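Local coordinates for conserved hypothetical protein NMB0706 (Neisseria meningitidis, PDB 1RV9) that is of unknown function but belongs to a laccase-like (YfiH-type) family, some of whose members are thought to process purine nucleosides, at residues A[84-89]-A[99-104]; A[42-47]-A[242-247]; A[31-36]-A[249-254]; A[192-197]-A[207-212]. One frame throughout, in Å; residues are numbered along the deposited sequence.

Contact 1 of 4, residues A[84-89]-A[99-104]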
loop_
_atom_site.group_PDB
_atom_site.type_symbol
_atom_site.label_atom_id
_atom_site.label_comp_id
_atom_site.label_asym_id
_atom_site.label_seq_id
_atom_site.Cartn_x
_atom_site.Cartn_y
_atom_site.Cartn_z
ATOM N N THR A 84 8.359 0.920 10.199
ATOM C CA THR A 84 7.930 2.279 9.887
ATOM C C THR A 84 9.089 2.957 9.161
ATOM O O THR A 84 9.152 4.183 9.071
ATOM C CB THR A 84 7.605 3.076 11.167
ATOM O OG1 THR A 84 8.776 3.158 11.990
ATOM C CG2 THR A 84 6.481 2.403 11.945
ATOM N N VAL A 85 9.996 2.141 8.629
ATOM C CA VAL A 85 11.177 2.641 7.931
ATOM C C VAL A 85 10.910 3.074 6.495
ATOM O O VAL A 85 10.326 2.331 5.702
ATOM C CB VAL A 85 12.304 1.581 7.938
ATOM C CG1 VAL A 85 13.543 2.105 7.217
ATOM C CG2 VAL A 85 12.649 1.219 9.374
ATOM N N VAL A 86 11.359 4.285 6.182
ATOM C CA VAL A 86 11.201 4.879 4.858
ATOM C C VAL A 86 12.577 5.036 4.219
ATOM O O VAL A 86 13.526 5.466 4.876
ATOM C CB VAL A 86 10.564 6.285 4.956
ATOM C CG1 VAL A 86 10.298 6.837 3.563
ATOM C CG2 VAL A 86 9.288 6.227 5.779
ATOM N N VAL A 87 12.685 4.682 2.943
ATOM C CA VAL A 87 13.944 4.813 2.220
ATOM C C VAL A 87 13.738 5.607 0.938
ATOM O O VAL A 87 12.605 5.840 0.520
ATOM C CB VAL A 87 14.524 3.438 1.824
ATOM C CG1 VAL A 87 14.806 2.614 3.067
ATOM C CG2 VAL A 87 13.554 2.703 0.900
ATOM N N ASN A 88 14.836 6.043 0.328
ATOM C CA ASN A 88 14.746 6.755 -0.942
ATOM C C ASN A 88 14.672 5.650 -1.986
ATOM O O ASN A 88 15.563 4.804 -2.064
ATOM C CB ASN A 88 15.985 7.622 -1.183
ATOM C CG ASN A 88 15.991 8.875 -0.334
ATOM O OD1 ASN A 88 14.944 9.469 -0.078
ATOM N ND2 ASN A 88 17.176 9.297 0.093
ATOM N N ALA A 89 13.605 5.645 -2.779
ATOM C CA ALA A 89 13.426 4.606 -3.785
ATOM C C ALA A 89 14.606 4.484 -4.736
ATOM O O ALA A 89 14.978 3.375 -5.126
ATOM C CB ALA A 89 12.142 4.852 -4.572
ATOM N N ALA A 99 12.538 -2.320 4.556
ATOM C CA ALA A 99 11.790 -1.089 4.741
ATOM C C ALA A 99 10.355 -1.293 4.305
ATOM O O ALA A 99 10.039 -2.271 3.631
ATOM C CB ALA A 99 12.428 0.024 3.931
ATOM N N ASP A 100 9.490 -0.353 4.671
ATOM C CA ASP A 100 8.085 -0.471 4.327
ATOM C C ASP A 100 7.483 0.742 3.638
ATOM O O ASP A 100 6.265 0.851 3.517
ATOM C CB ASP A 100 7.289 -0.838 5.577
ATOM C CG ASP A 100 7.562 -2.260 6.026
ATOM O OD1 ASP A 100 6.774 -3.157 5.660
ATOM O OD2 ASP A 100 8.576 -2.483 6.726
ATOM N N ALA A 101 8.338 1.645 3.176
ATOM C CA ALA A 101 7.878 2.831 2.453
ATOM C C ALA A 101 9.054 3.426 1.702
ATOM O O ALA A 101 10.206 3.240 2.094
ATOM C CB ALA A 101 7.302 3.871 3.421
ATOM N N SER A 102 8.770 4.114 0.605
ATOM C CA SER A 102 9.830 4.761 -0.154
ATOM C C SER A 102 9.314 6.069 -0.733
ATOM O O SER A 102 8.106 6.253 -0.929
ATOM C CB SER A 102 10.358 3.847 -1.273
ATOM O OG SER A 102 9.455 3.746 -2.361
ATOM N N VAL A 103 10.241 6.988 -0.972
ATOM C CA VAL A 103 9.913 8.294 -1.525
ATOM C C VAL A 103 10.810 8.574 -2.725
ATOM O O VAL A 103 11.878 7.970 -2.866
ATOM C CB VAL A 103 10.132 9.415 -0.476
ATOM C CG1 VAL A 103 9.262 9.167 0.744
ATOM C CG2 VAL A 103 11.596 9.467 -0.067
ATOM N N ASP A 104 10.368 9.476 -3.593
ATOM C CA ASP A 104 11.159 9.852 -4.757
ATOM C C ASP A 104 10.769 11.204 -5.322
ATOM O O ASP A 104 9.602 11.587 -5.286
ATOM C CB ASP A 104 11.040 8.823 -5.880
ATOM C CG ASP A 104 11.845 9.221 -7.099
ATOM O OD1 ASP A 104 11.247 9.570 -8.141
ATOM O OD2 ASP A 104 13.092 9.208 -6.995
#

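Contact 2 of 4, residues A[42-47]-A[242-247]. With SO4 (sulfate ion), chain B.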
loop_
_atom_site.group_PDB
_atom_site.type_symbol
_atom_site.label_atom_id
_atom_site.label_comp_id
_atom_site.label_asym_id
_atom_site.label_seq_id
_atom_site.Cartn_x
_atom_site.Cartn_y
_atom_site.Cartn_z
ATOM N N GLY A 42 -2.370 -21.717 -9.454
ATOM C CA GLY A 42 -2.890 -22.148 -8.170
ATOM C C GLY A 42 -3.258 -21.017 -7.235
ATOM O O GLY A 42 -3.952 -20.080 -7.621
ATOM N N ALA A 43 -2.788 -21.113 -5.998
ATOM C CA ALA A 43 -3.073 -20.107 -4.979
ATOM C C ALA A 43 -2.488 -18.753 -5.343
ATOM O O ALA A 43 -2.910 -17.726 -4.824
ATOM C CB ALA A 43 -2.506 -20.555 -3.631
ATOM N N TYR A 44 -1.515 -18.742 -6.239
ATOM C CA TYR A 44 -0.880 -17.493 -6.607
ATOM C C TYR A 44 -1.493 -17.034 -7.882
ATOM O O TYR A 44 -0.967 -16.141 -8.554
ATOM C CB TYR A 44 0.617 -17.712 -6.788
ATOM C CG TYR A 44 1.250 -18.326 -5.568
ATOM C CD1 TYR A 44 1.522 -19.694 -5.513
ATOM C CD2 TYR A 44 1.520 -17.553 -4.437
ATOM C CE1 TYR A 44 2.043 -20.279 -4.361
ATOM C CE2 TYR A 44 2.042 -18.133 -3.272
ATOM C CZ TYR A 44 2.297 -19.496 -3.243
ATOM O OH TYR A 44 2.783 -20.074 -2.093
ATOM N N GLN A 45 -2.657 -17.551 -8.221
ATOM C CA GLN A 45 -3.069 -17.104 -9.514
ATOM C C GLN A 45 -3.097 -15.718 -10.060
ATOM O O GLN A 45 -3.851 -14.769 -9.717
ATOM C CB GLN A 45 -4.278 -17.867 -10.051
ATOM C CG GLN A 45 -5.685 -17.773 -9.539
ATOM C CD GLN A 45 -6.434 -18.925 -10.176
ATOM O OE1 GLN A 45 -6.271 -20.076 -9.762
ATOM N NE2 GLN A 45 -7.182 -18.645 -11.243
ATOM N N SER A 46 -2.104 -15.808 -10.944
ATOM C CA SER A 46 -1.470 -15.041 -11.930
ATOM C C SER A 46 -0.501 -13.916 -11.634
ATOM O O SER A 46 0.727 -14.166 -11.573
ATOM C CB SER A 46 -2.531 -14.865 -13.026
ATOM O OG SER A 46 -2.742 -13.574 -13.441
ATOM N N LEU A 47 -0.954 -12.693 -11.439
ATOM C CA LEU A 47 0.115 -11.710 -11.220
ATOM C C LEU A 47 0.724 -11.541 -9.831
ATOM O O LEU A 47 0.668 -10.462 -9.256
ATOM C CB LEU A 47 -0.241 -10.345 -11.818
ATOM C CG LEU A 47 0.882 -9.373 -12.202
ATOM C CD1 LEU A 47 1.656 -9.844 -13.446
ATOM C CD2 LEU A 47 0.231 -8.019 -12.505
ATOM N N ASP A 242 -7.442 -16.609 1.420
ATOM C CA ASP A 242 -6.741 -17.808 0.959
ATOM C C ASP A 242 -5.460 -18.267 1.649
ATOM O O ASP A 242 -4.915 -19.316 1.291
ATOM C CB ASP A 242 -6.458 -17.666 -0.538
ATOM C CG ASP A 242 -7.717 -17.427 -1.345
ATOM O OD1 ASP A 242 -8.664 -18.231 -1.217
ATOM O OD2 ASP A 242 -7.762 -16.440 -2.110
ATOM N N GLY A 243 -4.973 -17.513 2.627
ATOM C CA GLY A 243 -3.744 -17.910 3.294
ATOM C C GLY A 243 -2.550 -17.680 2.385
ATOM O O GLY A 243 -2.283 -16.548 1.989
ATOM N N ALA A 244 -1.825 -18.746 2.053
ATOM C CA ALA A 244 -0.668 -18.629 1.173
ATOM C C ALA A 244 -1.178 -18.223 -0.204
ATOM O O ALA A 244 -1.880 -18.986 -0.870
ATOM C CB ALA A 244 0.072 -19.960 1.097
ATOM N N THR A 245 -0.834 -17.012 -0.626
ATOM C CA THR A 245 -1.289 -16.513 -1.912
ATOM C C THR A 245 -0.327 -15.459 -2.460
ATOM O O THR A 245 0.738 -15.216 -1.892
ATOM C CB THR A 245 -2.731 -15.937 -1.783
ATOM O OG1 THR A 245 -3.279 -15.695 -3.084
ATOM C CG2 THR A 245 -2.731 -14.645 -0.977
ATOM N N GLY A 246 -0.701 -14.838 -3.571
ATOM C CA GLY A 246 0.168 -13.841 -4.167
ATOM C C GLY A 246 0.046 -12.456 -3.564
ATOM O O GLY A 246 -0.670 -12.242 -2.586
ATOM N N ARG A 247 0.772 -11.516 -4.155
ATOM C CA ARG A 247 0.748 -10.129 -3.715
ATOM C C ARG A 247 0.612 -9.218 -4.927
ATOM O O ARG A 247 1.298 -9.408 -5.929
ATOM C CB ARG A 247 2.047 -9.772 -2.985
ATOM C CG ARG A 247 2.263 -10.510 -1.670
ATOM C CD ARG A 247 1.308 -10.027 -0.593
ATOM N NE ARG A 247 1.562 -10.680 0.690
ATOM C CZ ARG A 247 1.176 -11.914 1.000
ATOM N NH1 ARG A 247 0.504 -12.654 0.123
ATOM N NH2 ARG A 247 1.472 -12.414 2.190
HETATM S S SO4 B . 3.367 -10.390 4.727
HETATM O O1 SO4 B . 4.208 -11.275 5.559
HETATM O O2 SO4 B . 3.660 -10.632 3.301
HETATM O O3 SO4 B . 1.947 -10.674 4.990
HETATM O O4 SO4 B . 3.662 -8.983 5.049
#

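Contact 3 of 4, residues A[31-36]-A[249-254]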
loop_
_atom_site.group_PDB
_atom_site.type_symbol
_atom_site.label_atom_id
_atom_site.label_comp_id
_atom_site.label_asym_id
_atom_site.label_seq_id
_atom_site.Cartn_x
_atom_site.Cartn_y
_atom_site.Cartn_z
ATOM N N LEU A 31 0.017 2.828 -10.756
ATOM C CA LEU A 31 -0.363 1.535 -11.290
ATOM C C LEU A 31 -0.781 0.701 -10.095
ATOM O O LEU A 31 0.029 0.423 -9.207
ATOM C CB LEU A 31 0.806 0.862 -12.016
ATOM C CG LEU A 31 0.431 -0.425 -12.760
ATOM C CD1 LEU A 31 -0.438 -0.074 -13.958
ATOM C CD2 LEU A 31 1.684 -1.157 -13.219
ATOM N N ILE A 32 -2.058 0.344 -10.060
ATOM C CA ILE A 32 -2.610 -0.479 -8.995
ATOM C C ILE A 32 -2.849 -1.818 -9.671
ATOM O O ILE A 32 -3.827 -1.982 -10.395
ATOM C CB ILE A 32 -3.952 0.093 -8.491
ATOM C CG1 ILE A 32 -3.749 1.530 -7.993
ATOM C CG2 ILE A 32 -4.526 -0.796 -7.391
ATOM C CD1 ILE A 32 -2.748 1.665 -6.860
ATOM N N THR A 33 -1.951 -2.773 -9.459
ATOM C CA THR A 33 -2.105 -4.064 -10.114
ATOM C C THR A 33 -3.184 -4.927 -9.482
ATOM O O THR A 33 -3.559 -4.740 -8.322
ATOM C CB THR A 33 -0.775 -4.861 -10.134
ATOM O OG1 THR A 33 -0.494 -5.376 -8.827
ATOM C CG2 THR A 33 0.376 -3.961 -10.570
ATOM N N THR A 34 -3.708 -5.853 -10.276
ATOM C CA THR A 34 -4.720 -6.783 -9.804
ATOM C C THR A 34 -4.041 -8.141 -9.862
ATOM O O THR A 34 -2.881 -8.240 -10.266
ATOM C CB THR A 34 -5.970 -6.798 -10.712
ATOM O OG1 THR A 34 -5.622 -7.318 -12.001
ATOM C CG2 THR A 34 -6.533 -5.390 -10.869
ATOM N N ARG A 35 -4.750 -9.188 -9.463
ATOM C CA ARG A 35 -4.164 -10.520 -9.470
ATOM C C ARG A 35 -4.065 -11.095 -10.878
ATOM O O ARG A 35 -3.438 -12.132 -11.093
ATOM C CB ARG A 35 -4.987 -11.461 -8.582
ATOM C CG ARG A 35 -6.368 -11.787 -9.124
ATOM C CD ARG A 35 -7.108 -12.720 -8.181
ATOM N NE ARG A 35 -6.344 -13.937 -7.936
ATOM C CZ ARG A 35 -6.690 -14.882 -7.067
ATOM N NH1 ARG A 35 -7.801 -14.755 -6.350
ATOM N NH2 ARG A 35 -5.918 -15.948 -6.910
ATOM N N ASN A 36 -4.657 -10.403 -11.841
ATOM C CA ASN A 36 -4.662 -10.885 -13.214
ATOM C C ASN A 36 -3.593 -10.311 -14.137
ATOM O O ASN A 36 -3.075 -9.214 -13.911
ATOM C CB ASN A 36 -6.048 -10.653 -13.805
ATOM C CG ASN A 36 -7.140 -11.208 -12.919
ATOM O OD1 ASN A 36 -7.143 -12.393 -12.600
ATOM N ND2 ASN A 36 -8.068 -10.352 -12.504
ATOM N N ALA A 249 0.487 -5.047 -6.237
ATOM C CA ALA A 249 1.273 -3.908 -5.787
ATOM C C ALA A 249 0.657 -2.590 -6.184
ATOM O O ALA A 249 -0.138 -2.517 -7.117
ATOM C CB ALA A 249 2.675 -3.998 -6.345
ATOM N N SER A 250 1.019 -1.554 -5.441
ATOM C CA SER A 250 0.559 -0.208 -5.730
ATOM C C SER A 250 1.836 0.561 -6.006
ATOM O O SER A 250 2.726 0.646 -5.146
ATOM C CB SER A 250 -0.199 0.371 -4.537
ATOM O OG SER A 250 -1.393 -0.363 -4.330
ATOM N N LEU A 251 1.929 1.090 -7.223
ATOM C CA LEU A 251 3.110 1.815 -7.671
ATOM C C LEU A 251 2.801 3.252 -8.031
ATOM O O LEU A 251 1.692 3.578 -8.454
ATOM C CB LEU A 251 3.720 1.128 -8.901
ATOM C CG LEU A 251 4.128 -0.342 -8.804
ATOM C CD1 LEU A 251 2.895 -1.230 -8.884
ATOM C CD2 LEU A 251 5.080 -0.665 -9.950
ATOM N N ILE A 252 3.803 4.104 -7.871
ATOM C CA ILE A 252 3.660 5.511 -8.204
ATOM C C ILE A 252 5.007 6.046 -8.667
ATOM O O ILE A 252 6.060 5.653 -8.160
ATOM C CB ILE A 252 3.133 6.325 -6.989
ATOM C CG1 ILE A 252 2.852 7.768 -7.410
ATOM C CG2 ILE A 252 4.138 6.283 -5.839
ATOM C CD1 ILE A 252 2.068 8.546 -6.372
ATOM N N TRP A 253 4.976 6.920 -9.664
ATOM C CA TRP A 253 6.206 7.501 -10.164
ATOM C C TRP A 253 5.951 8.826 -10.845
ATOM O O TRP A 253 4.809 9.169 -11.155
ATOM C CB TRP A 253 6.906 6.535 -11.134
ATOM C CG TRP A 253 6.161 6.230 -12.416
ATOM C CD1 TRP A 253 6.357 6.805 -13.641
ATOM C CD2 TRP A 253 5.145 5.237 -12.598
ATOM N NE1 TRP A 253 5.529 6.227 -14.577
ATOM C CE2 TRP A 253 4.771 5.264 -13.961
ATOM C CE3 TRP A 253 4.508 4.331 -11.740
ATOM C CZ2 TRP A 253 3.795 4.409 -14.488
ATOM C CZ3 TRP A 253 3.535 3.482 -12.262
ATOM C CH2 TRP A 253 3.187 3.531 -13.625
ATOM N N LEU A 254 7.027 9.580 -11.027
ATOM C CA LEU A 254 6.970 10.866 -11.701
ATOM C C LEU A 254 7.382 10.613 -13.143
ATOM O O LEU A 254 8.350 9.898 -13.409
ATOM C CB LEU A 254 7.941 11.855 -11.056
ATOM C CG LEU A 254 7.582 12.327 -9.651
ATOM C CD1 LEU A 254 8.796 12.983 -9.007
ATOM C CD2 LEU A 254 6.402 13.300 -9.726
HETATM O O HOH W 1 -2.900 -3.283 -6.026
#

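Contact 4 of 4, residues A[192-197]-A[207-212]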
loop_
_atom_site.group_PDB
_atom_site.type_symbol
_atom_site.label_atom_id
_atom_site.label_comp_id
_atom_site.label_asym_id
_atom_site.label_seq_id
_atom_site.Cartn_x
_atom_site.Cartn_y
_atom_site.Cartn_z
ATOM N N THR A 192 -13.391 5.328 16.674
ATOM C CA THR A 192 -14.459 5.487 15.696
ATOM C C THR A 192 -14.254 4.567 14.497
ATOM O O THR A 192 -15.183 4.331 13.724
ATOM C CB THR A 192 -14.544 6.942 15.188
ATOM O OG1 THR A 192 -13.293 7.318 14.600
ATOM C CG2 THR A 192 -14.868 7.889 16.337
ATOM N N ALA A 193 -13.036 4.049 14.350
ATOM C CA ALA A 193 -12.706 3.161 13.239
ATOM C C ALA A 193 -12.791 1.679 13.608
ATOM O O ALA A 193 -12.424 0.813 12.815
ATOM C CB ALA A 193 -11.310 3.493 12.707
ATOM N N PHE A 194 -13.262 1.396 14.819
ATOM C CA PHE A 194 -13.427 0.022 15.285
ATOM C C PHE A 194 -14.872 -0.181 15.707
ATOM O O PHE A 194 -15.476 0.707 16.308
ATOM C CB PHE A 194 -12.542 -0.277 16.502
ATOM C CG PHE A 194 -11.074 -0.343 16.197
ATOM C CD1 PHE A 194 -10.302 0.813 16.167
ATOM C CD2 PHE A 194 -10.464 -1.568 15.949
ATOM C CE1 PHE A 194 -8.935 0.748 15.895
ATOM C CE2 PHE A 194 -9.098 -1.644 15.676
ATOM C CZ PHE A 194 -8.334 -0.485 15.648
ATOM N N GLU A 195 -15.425 -1.345 15.388
ATOM C CA GLU A 195 -16.790 -1.656 15.788
ATOM C C GLU A 195 -16.775 -2.956 16.577
ATOM O O GLU A 195 -16.362 -4.000 16.069
ATOM C CB GLU A 195 -17.709 -1.808 14.578
ATOM C CG GLU A 195 -19.094 -2.319 14.963
ATOM C CD GLU A 195 -19.980 -2.598 13.770
ATOM O OE1 GLU A 195 -19.456 -2.692 12.643
ATOM O OE2 GLU A 195 -21.207 -2.740 13.963
ATOM N N GLY A 196 -17.210 -2.887 17.829
ATOM C CA GLY A 196 -17.238 -4.078 18.651
ATOM C C GLY A 196 -18.282 -5.041 18.128
ATOM O O GLY A 196 -19.398 -4.634 17.807
ATOM N N ILE A 197 -17.919 -6.314 18.028
ATOM C CA ILE A 197 -18.848 -7.328 17.542
ATOM C C ILE A 197 -18.987 -8.438 18.575
ATOM O O ILE A 197 -19.439 -9.544 18.268
ATOM C CB ILE A 197 -18.383 -7.921 16.189
ATOM C CG1 ILE A 197 -17.002 -8.561 16.334
ATOM C CG2 ILE A 197 -18.356 -6.823 15.133
ATOM C CD1 ILE A 197 -16.493 -9.210 15.061
ATOM N N TYR A 207 -9.200 1.913 6.292
ATOM C CA TYR A 207 -9.354 3.147 5.534
ATOM C C TYR A 207 -9.641 4.303 6.482
ATOM O O TYR A 207 -9.038 5.371 6.375
ATOM C CB TYR A 207 -10.493 3.025 4.517
ATOM C CG TYR A 207 -10.276 1.969 3.458
ATOM C CD1 TYR A 207 -9.075 1.895 2.748
ATOM C CD2 TYR A 207 -11.283 1.058 3.144
ATOM C CE1 TYR A 207 -8.889 0.938 1.752
ATOM C CE2 TYR A 207 -11.106 0.098 2.151
ATOM C CZ TYR A 207 -9.909 0.045 1.459
ATOM O OH TYR A 207 -9.739 -0.900 0.474
ATOM N N ALA A 208 -10.566 4.081 7.410
ATOM C CA ALA A 208 -10.932 5.111 8.373
ATOM C C ALA A 208 -9.754 5.454 9.278
ATOM O O ALA A 208 -9.535 6.620 9.610
ATOM C CB ALA A 208 -12.117 4.651 9.205
ATOM N N LEU A 209 -9.000 4.437 9.684
ATOM C CA LEU A 209 -7.839 4.668 10.535
ATOM C C LEU A 209 -6.821 5.509 9.773
ATOM O O LEU A 209 -6.243 6.444 10.321
ATOM C CB LEU A 209 -7.204 3.338 10.963
ATOM C CG LEU A 209 -7.956 2.534 12.032
ATOM C CD1 LEU A 209 -7.340 1.144 12.163
ATOM C CD2 LEU A 209 -7.893 3.266 13.371
ATOM N N ALA A 210 -6.601 5.175 8.506
ATOM C CA ALA A 210 -5.649 5.922 7.694
ATOM C C ALA A 210 -6.107 7.362 7.494
ATOM O O ALA A 210 -5.301 8.283 7.573
ATOM C CB ALA A 210 -5.448 5.237 6.344
ATOM N N ARG A 211 -7.398 7.557 7.235
ATOM C CA ARG A 211 -7.915 8.910 7.036
ATOM C C ARG A 211 -7.720 9.759 8.286
ATOM O O ARG A 211 -7.369 10.934 8.194
ATOM C CB ARG A 211 -9.400 8.882 6.661
ATOM C CG ARG A 211 -9.693 8.283 5.299
ATOM C CD ARG A 211 -11.081 8.672 4.799
ATOM N NE ARG A 211 -11.484 7.872 3.646
ATOM C CZ ARG A 211 -11.907 6.614 3.727
ATOM N NH1 ARG A 211 -11.990 6.015 4.910
ATOM N NH2 ARG A 211 -12.236 5.947 2.627
ATOM N N LEU A 212 -7.952 9.164 9.454
ATOM C CA LEU A 212 -7.783 9.877 10.718
ATOM C C LEU A 212 -6.333 10.307 10.896
ATOM O O LEU A 212 -6.041 11.464 11.211
ATOM C CB LEU A 212 -8.179 8.982 11.899
ATOM C CG LEU A 212 -9.654 8.842 12.270
ATOM C CD1 LEU A 212 -9.814 7.776 13.347
ATOM C CD2 LEU A 212 -10.180 10.184 12.767
#

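Contact 1 of 4, residues A[84-89]-A[99-104]
Val87 is held through both of its backbone polar groups by strand 101-104: its N donates to Ala101 O at 3.0 Å, and its O accepts from Val103 N at 3.0 Å. The ladder continues on both ends, with Asp100 N bonding Val85 O (3.0 Å) and Ala89 N bonding Val103 O (2.9 Å). Val87 thus sits level with Ser102 yet bonds the residues that flank it, the hallmark of parallel pairing. Strand 86-88 is in this way added as an outermost strand to the six-stranded mixed sheet of the alpha-beta-beta-alpha fold, with 101-104 lying between it and 131-136. Apolar contacts form on both faces. On one, Val86 turns CG1 opposite its backbone N (chi1 -175°), where it meets Val103 CG1 at 3.8 Å with the two side chains nearly perpendicular; helix 145-153 packs over Val86 and Ala101. The other face carries Val87 and Ser102; Val87 CG1 rests on Ala99 CB at 3.6 Å, and Cys111 of the five-stranded sheet touches Ser102 as well as Ala89. Among polar side chains, the carboxylate of Asp100 bonds Ser83 and His135, a geometry consistent with a Cys-His-Asp triad that would include Cys118.

Contact 2 of 4, residues A[42-47]-A[242-247]
An anion pocket borders this meeting of two loops, in which Ala43 and Tyr44 touch Ala244, Thr245 and Gly246, while Arg247, just beyond, binds a sulfate that His52 and His82 also hold. The one hydrogen bond across the contact runs from Thr245 OG1 to Ala43 O at 2.7 Å, almost straight along the carbonyl. It is made possible by the first torsion of Thr245, which sets the hydroxyl opposite the backbone N (chi1 -168°). Beside it, Ala43 CB lies 3.2 Å from Ala244 O. The Tyr44 ring leans obliquely against the peptide that joins Thr245 to Gly246, its CD2 3.4 Å from Thr245 C, while its hydroxyl is bonded to Val53 O. From Gly246 the chain passes to Arg247, whose side chain bends at chi2 (-71°) and folds back. Its NH1 donates to Gly246 O at 3.0 Å from above the carbonyl plane, with the acceptor lying in the guanidinium plane. The sulfate sits at the edge of the same group: NH2 reaches O2 of the ion at 3.0 Å, backed by weak bonds from NE to O2 and from NH2 to O3. The bond to Gly246 O would restrain the rotation of the guanidinium, leaving NE and NH2 directed at the ion. Although the sulfate probably came from the crystallisation liquor, its partners are consistent with a site that receives a phosphate or similar anion.

Contact 3 of 4, residues A[31-36]-A[249-254]
Leu31 and Leu251 form a doubly bonded antiparallel pair in which each residue satisfies both the N-H and the carbonyl of the other. Leu31 N donates to Leu251 O at 2.9 Å, and Leu251 N returns a bond of 2.8 Å to Leu31 O. Two residues on, Thr33 N bonds Ala249 O at 3.0 Å. The matching return bond departs from the regular ladder. Ala249 N is satisfied by the side chain of Thr33, whose OG1 accepts at 2.8 Å, with an N-H...O angle of 164°; a first torsion of 74° sets that oxygen between the backbone N and carbonyl carbon. Thr33 O is instead served by a water, which donates to it at 2.8 Å and to Ala249 O at 3.1 Å, so that Ala249 O accepts twice. In the five-stranded mixed sheet, 248-254 is the middle strand and 28-33 its neighbour toward 17-18: the backbone of Ile32 bonds outward to Leu18, and that of Ser250 to Val113. Between the Leu31-Leu251 pair and the Thr33-Ala249 bonds lies the non-hydrogen-bonded pair of Ile32 and Ser250, on the face that meets Leu122 of the six-stranded sheet; there Ile32 CD1 lies 3.5 Å from Ser250 OG. Helix 57-71 covers the face of Leu31 and Leu251, where Leu31 CB abuts the indole of Trp253 in the ring plane, 3.8 Å from CZ3. Past the strand, Thr34 OG1 accepts from Asn36 N in an ST turn.

Contact 4 of 4, residues A[192-197]-A[207-212]
Ala193 and Leu209 lie at the heart of the apolar packing of a 3-10 turn and strand start on a helix, in which the end of the short turn and the first residue of strand 194-198 rest on helix 206-217. The strand turns back through its antiparallel partner 201-204, which leads directly into the helix, so a hairpin is folded against the helix that follows it. No hydrogen bond crosses the contact; methyl groups and one ring do the work. Ala193 points its CB at the helix, meeting Ala208 CB at 3.8 Å and, more tightly, Leu209 CD2 at 3.5 Å, a carbon pair closer than usual. The same leucine branch also reaches Phe194, with CD2 3.7 Å from CE1. Leu209 CG stands opposite its carbonyl carbon (chi1 -74°), which carries the isobutyl end over to these two residues, and the Phe194 and Leu209 side chains cross at about a right angle. The ring has a second neighbour, Phe180, which it meets edge-to-face. Farther along, Leu212 CD1 comes within 3.7 Å of Thr192 OG1. Ala208, Leu209 and Leu212 occupy one side of the helix, while Tyr207, Ala210 and Arg211 touch Leu164 of the six-stranded sheet. Backbone bonding between Ala193 and Asp205 ties the turn to the helix start nearby. Across the segments themselves, cohesion therefore rests on close-fitting hydrocarbon surfaces, with the Thr192 hydroxyl bonded to Glu189 O and Ala208 N to the Asp205 carboxylate.

In the fold
Contacts 2 and 3 pair chain regions nearly 200 residues or more apart, each closing a long loop; contact 2 is nested within contact 3, and contacts 1 and 4 follow one another inside both. Contact 3 lies in the five-stranded sheet, about 9 Å from the chain centre, while contact 1 edges the six-stranded one; Leu254 touches Asp104 where the two meet. Contact 2 continues from contact 3 through loops, with Arg35 O close to Leu47 N and Ser46 OG. Contact 4 stands apart, its centre about 25 Å or more from each of the others and touching none of them. Asp100 of contact 1 belongs to the possible triad, and the side chain of Arg247 of contact 2 lies near it, consistent with a shared site.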